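Local atomic coordinates of putative SnoaL-like polyketide cyclase (Shewanella denitrificans, PDB entry 3LZA), a protein that is of unknown function but, with its SnoaL-like fold of the NTF2 clan, may act as a polyketide cyclase or related lyase. Residues 14-19 / 26-31; 111-116 / 120-125. All blocks are in the same frame, centred on the assembly; numbering follows the deposited sequence.

Contact 1: residues 14-19 / 26-31; sequences LGYIKA and QTLSKY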
# COMPACT_ATOMS: atom_id res chain seq x y z
N LEU A 14 -6.21 13.82 5.71
CA LEU A 14 -5.44 15.00 5.26
C LEU A 14 -5.03 15.92 6.42
O LEU A 14 -3.92 16.49 6.40
CB LEU A 14 -6.20 15.80 4.18
CG LEU A 14 -6.29 15.16 2.78
CD1 LEU A 14 -7.09 16.02 1.80
CD2 LEU A 14 -4.90 14.80 2.20
N GLY A 15 -5.91 16.00 7.42
CA GLY A 15 -5.66 16.79 8.64
C GLY A 15 -4.49 16.23 9.41
O GLY A 15 -3.65 16.97 9.95
N TYR A 16 -4.45 14.91 9.47
CA TYR A 16 -3.38 14.16 10.12
C TYR A 16 -2.07 14.34 9.40
O TYR A 16 -1.08 14.74 10.01
CB TYR A 16 -3.78 12.67 10.19
CG TYR A 16 -2.73 11.77 10.76
CD1 TYR A 16 -1.76 11.25 9.94
CD2 TYR A 16 -2.70 11.45 12.11
CE1 TYR A 16 -0.79 10.43 10.44
CE2 TYR A 16 -1.72 10.63 12.64
CZ TYR A 16 -0.75 10.13 11.81
OH TYR A 16 0.25 9.28 12.29
N ILE A 17 -2.09 14.17 8.07
CA ILE A 17 -0.88 14.37 7.25
C ILE A 17 -0.40 15.85 7.30
O ILE A 17 0.77 16.15 7.29
CB ILE A 17 -1.13 13.90 5.79
CG1 ILE A 17 -1.28 12.37 5.75
CG2 ILE A 17 -0.06 14.41 4.83
CD1 ILE A 17 -0.07 11.61 6.16
N LYS A 18 -1.31 16.79 7.32
CA LYS A 18 -0.89 18.19 7.42
C LYS A 18 -0.10 18.44 8.72
O LYS A 18 1.02 19.02 8.70
CB LYS A 18 -2.13 19.10 7.32
CG LYS A 18 -1.83 20.60 7.37
CD LYS A 18 -3.15 21.38 7.11
CE LYS A 18 -2.90 22.89 7.06
NZ LYS A 18 -2.08 23.35 8.16
N ALA A 19 -0.64 17.94 9.84
CA ALA A 19 0.01 18.10 11.16
C ALA A 19 1.37 17.38 11.17
O ALA A 19 2.37 17.92 11.65
CB ALA A 19 -0.93 17.62 12.33
N GLN A 26 1.37 19.49 18.64
CA GLN A 26 0.19 19.78 19.43
C GLN A 26 -1.00 19.27 18.66
O GLN A 26 -1.81 18.53 19.20
CB GLN A 26 0.07 21.29 19.75
CG GLN A 26 1.16 21.85 20.67
CD GLN A 26 2.46 22.20 19.95
OE1 GLN A 26 2.45 22.52 18.75
NE2 GLN A 26 3.60 22.13 20.67
N THR A 27 -1.11 19.62 17.38
CA THR A 27 -2.21 19.12 16.56
C THR A 27 -2.10 17.62 16.34
O THR A 27 -3.09 16.93 16.43
CB THR A 27 -2.27 19.85 15.19
OG1 THR A 27 -2.41 21.23 15.45
CG2 THR A 27 -3.47 19.39 14.31
N LEU A 28 -0.91 17.11 16.04
CA LEU A 28 -0.75 15.69 15.75
C LEU A 28 -1.19 14.81 16.95
O LEU A 28 -1.91 13.79 16.77
CB LEU A 28 0.69 15.38 15.28
CG LEU A 28 0.92 14.02 14.66
CD1 LEU A 28 -0.00 13.82 13.43
CD2 LEU A 28 2.37 13.81 14.32
N SER A 29 -0.82 15.24 18.16
CA SER A 29 -1.12 14.48 19.36
C SER A 29 -2.59 14.28 19.57
O SER A 29 -2.94 13.28 20.17
CB SER A 29 -0.55 15.13 20.64
OG SER A 29 -1.17 16.34 20.96
N LYS A 30 -3.45 15.20 19.12
CA LYS A 30 -4.92 14.99 19.15
C LYS A 30 -5.41 13.71 18.44
O LYS A 30 -6.51 13.19 18.76
CB LYS A 30 -5.71 16.18 18.54
CG LYS A 30 -5.48 17.59 19.12
CD LYS A 30 -5.44 17.66 20.64
CE LYS A 30 -5.09 19.08 21.12
NZ LYS A 30 -3.60 19.22 21.42
N TYR A 31 -4.65 13.23 17.45
CA TYR A 31 -5.03 12.01 16.72
C TYR A 31 -4.58 10.71 17.37
O TYR A 31 -5.01 9.65 16.94
CB TYR A 31 -4.50 12.04 15.29
CG TYR A 31 -5.10 13.12 14.44
CD1 TYR A 31 -6.29 12.90 13.73
CD2 TYR A 31 -4.49 14.34 14.31
CE1 TYR A 31 -6.83 13.90 12.90
CE2 TYR A 31 -5.02 15.36 13.50
CZ TYR A 31 -6.19 15.13 12.81
OH TYR A 31 -6.67 16.14 12.01
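Tyr16 and Tyr31 form a T-shaped pair that pins the first helix of this NTF2-like, SnoaL-like fold to the 26-31 segment, which carries the short helix after it. The ring planes stand at 84° with centroids 5.6 Å apart, and the Tyr16 edge is turned to the Tyr31 face. Tyr16 CB sits almost on the normal of the Tyr31 ring, 4.2 Å from its centroid. With CG anti to the backbone N (chi1 176°), the Tyr16 ring also brings a face under Leu28, whose CD1 lies 4.0 Å from the ring centroid in a CH-pi contact, displaced toward the rim. Tyr16, Leu28 and Ala19 make the tight, buried part: Ala19 CB points at the other segment and lies 3.7 Å from Leu28 N, and Leu28 extends the packing onto Ile54 and Leu57 of helix 50-61. The polar end of Tyr16 looks beyond the pair, its OH hydrogen-bonded to Gln125 and Tyr32.

The Thr27 margin is looser. Its CG2 touches Ala19 CB, while OG1 turns to Asp24. On the solvent side of 26-31, Lys30 NZ and Ser29 OG bind Gln26 O from opposite faces of its carbonyl plane. No hydrogen bond joins 14-19 to 26-31. Gly15 allows the closest approach, Tyr31 OH to Gly15 C at 3.4 Å; a CB built on Gly15 would fall only 2.6 Å from Tyr31 OH.

Contact 2: residues 111-116 / 120-125; sequences TTLKFD and QRLTEQ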
# COMPACT_ATOMS: atom_id res chain seq x y z
N THR A 111 1.06 5.04 2.16
CA THR A 111 0.69 5.17 3.58
C THR A 111 -0.81 4.81 3.76
O THR A 111 -1.67 5.36 3.05
CB THR A 111 1.03 6.65 4.09
OG1 THR A 111 2.46 6.80 4.03
CG2 THR A 111 0.57 6.89 5.52
N THR A 112 -1.14 3.91 4.70
CA THR A 112 -2.53 3.73 5.13
C THR A 112 -2.73 4.27 6.54
O THR A 112 -1.82 4.19 7.37
CB THR A 112 -2.99 2.22 5.07
OG1 THR A 112 -2.32 1.45 6.07
CG2 THR A 112 -2.65 1.64 3.68
N LEU A 113 -3.90 4.87 6.77
CA LEU A 113 -4.34 5.32 8.05
C LEU A 113 -5.68 4.67 8.36
O LEU A 113 -6.58 4.68 7.54
CB LEU A 113 -4.42 6.86 8.07
CG LEU A 113 -3.14 7.65 7.73
CD1 LEU A 113 -3.45 9.16 7.59
CD2 LEU A 113 -2.04 7.45 8.78
N LYS A 114 -5.79 4.07 9.53
CA LYS A 114 -7.03 3.53 9.99
C LYS A 114 -7.43 4.22 11.28
O LYS A 114 -6.75 4.08 12.31
CB LYS A 114 -6.92 2.01 10.19
CG LYS A 114 -8.22 1.39 10.74
CD LYS A 114 -8.17 -0.12 10.77
CE LYS A 114 -7.13 -0.64 11.72
NZ LYS A 114 -7.27 -2.14 11.89
N PHE A 115 -8.54 4.97 11.22
CA PHE A 115 -9.08 5.69 12.36
C PHE A 115 -10.21 4.91 13.00
O PHE A 115 -10.84 4.09 12.35
CB PHE A 115 -9.60 7.06 11.91
CG PHE A 115 -8.54 7.92 11.31
CD1 PHE A 115 -7.72 8.71 12.12
CD2 PHE A 115 -8.33 7.92 9.94
CE1 PHE A 115 -6.71 9.48 11.56
CE2 PHE A 115 -7.31 8.69 9.38
CZ PHE A 115 -6.51 9.47 10.19
N ASP A 116 -10.41 5.12 14.30
CA ASP A 116 -11.58 4.62 14.98
C ASP A 116 -12.70 5.61 14.64
O ASP A 116 -12.58 6.80 14.95
CB ASP A 116 -11.28 4.52 16.49
CG ASP A 116 -12.50 4.17 17.33
OD1 ASP A 116 -13.64 4.36 16.87
OD2 ASP A 116 -12.31 3.72 18.48
N GLN A 120 -12.33 9.29 16.21
CA GLN A 120 -11.48 9.96 15.20
C GLN A 120 -9.99 9.96 15.58
O GLN A 120 -9.22 10.80 15.11
CB GLN A 120 -11.97 11.40 14.92
CG GLN A 120 -13.45 11.47 14.53
CD GLN A 120 -13.75 12.63 13.59
OE1 GLN A 120 -13.53 13.79 13.93
NE2 GLN A 120 -14.25 12.32 12.39
N ARG A 121 -9.58 9.00 16.40
CA ARG A 121 -8.16 8.80 16.70
C ARG A 121 -7.60 7.67 15.83
O ARG A 121 -8.33 6.76 15.41
CB ARG A 121 -7.97 8.46 18.18
CG ARG A 121 -8.59 9.47 19.16
CD ARG A 121 -7.55 10.08 20.09
NE ARG A 121 -8.12 11.08 20.99
CZ ARG A 121 -7.43 12.01 21.66
NH1 ARG A 121 -6.11 12.12 21.54
NH2 ARG A 121 -8.07 12.86 22.47
N LEU A 122 -6.29 7.74 15.58
CA LEU A 122 -5.60 6.74 14.77
C LEU A 122 -5.42 5.40 15.49
O LEU A 122 -4.93 5.35 16.63
CB LEU A 122 -4.22 7.29 14.36
CG LEU A 122 -3.48 6.37 13.42
CD1 LEU A 122 -3.96 6.64 11.98
CD2 LEU A 122 -1.96 6.56 13.59
N THR A 123 -5.81 4.30 14.85
CA THR A 123 -5.60 2.97 15.39
C THR A 123 -4.24 2.49 14.88
O THR A 123 -3.36 2.05 15.65
CB THR A 123 -6.70 2.02 14.93
OG1 THR A 123 -7.90 2.37 15.64
CG2 THR A 123 -6.31 0.57 15.22
N GLU A 124 -4.04 2.63 13.57
CA GLU A 124 -2.78 2.18 12.93
C GLU A 124 -2.48 3.01 11.68
O GLU A 124 -3.38 3.23 10.85
CB GLU A 124 -2.88 0.72 12.52
CG GLU A 124 -1.53 0.11 11.99
CD GLU A 124 -1.60 -1.35 11.54
OE1 GLU A 124 -2.69 -1.89 11.22
OE2 GLU A 124 -0.52 -1.97 11.45
N GLN A 125 -1.22 3.42 11.55
CA GLN A 125 -0.64 3.95 10.34
C GLN A 125 0.34 2.89 9.83
O GLN A 125 1.13 2.37 10.63
CB GLN A 125 0.15 5.25 10.60
CG GLN A 125 0.90 5.72 9.36
CD GLN A 125 1.53 7.12 9.46
OE1 GLN A 125 1.27 7.86 10.39
NE2 GLN A 125 2.36 7.48 8.45
O HOH W 1 -3.63 1.48 8.46
O HOH W 2 -4.51 -2.48 13.01
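Lys114 O takes two backbone donors from the facing chain, Thr123 N at 2.7 Å and, more weakly, Glu124 N at 3.3 Å, which is the signature of a classic beta bulge. Lys114 N returns a bond to Glu124 O, and the register shifts by one before Phe115 pairs with Leu122. Toward the turn, Asp116 N binds Arg121 O with an N-H...O angle of 167°, and Gln120 N binds Asp116 O.

Gln125 runs extended beside Leu113, both pointing the same way. Its CB and CG lie against Leu113 CD2, CG at 3.5 Å, and CD stays within touch of the same methyl. At the tip the amide divides: NE2 meets Thr111 CG2 at 3.5 Å and bonds to Asp127, while OE1 accepts from Tyr16 OH. A leucine here would probably take from the Tyr16 hydroxyl and from Asp127 one of their partners and lose this polar link to helix 8-21.

Leu122 CD1 fills the next place on the Leu113 side, 3.8 Å from Leu113 CD2 and over the Phe115 ring face toward its rim, 23° off the normal. On the other face, Lys114 bends at chi3 (65°), so that CE rests on Thr123 CG2 and NZ reaches Glu124 OE1 through a water rather than directly. Thus 102-115 and 122-129 form an antiparallel beta hairpin with a classic bulge near its turn, in the curved sheet of the NTF2-like fold.

Contact 1 joins two successive helical segments without any hydrogen bond between them, by side-chain packing and aromatic contacts, whereas contact 2 ties two strands of the sheet through backbone hydrogen bonds as well as side chains. Both are partly buried. Contact 1 is mostly apolar and aromatic; contact 2 has polar side chains both buried (Gln125, Thr111) and at its margin (Lys114, Glu124). The hairpin buries more surface, 548 Å² against 299 Å². Their centres lie 11 Å apart, and besides the shared tyrosine-glutamine bond, Leu122 N and Tyr31 O are hydrogen-bonded (2.7 Å), joining the two backbones. Contact 2 alone approaches the second subunit, where Thr112 packs on Leu128 of that chain.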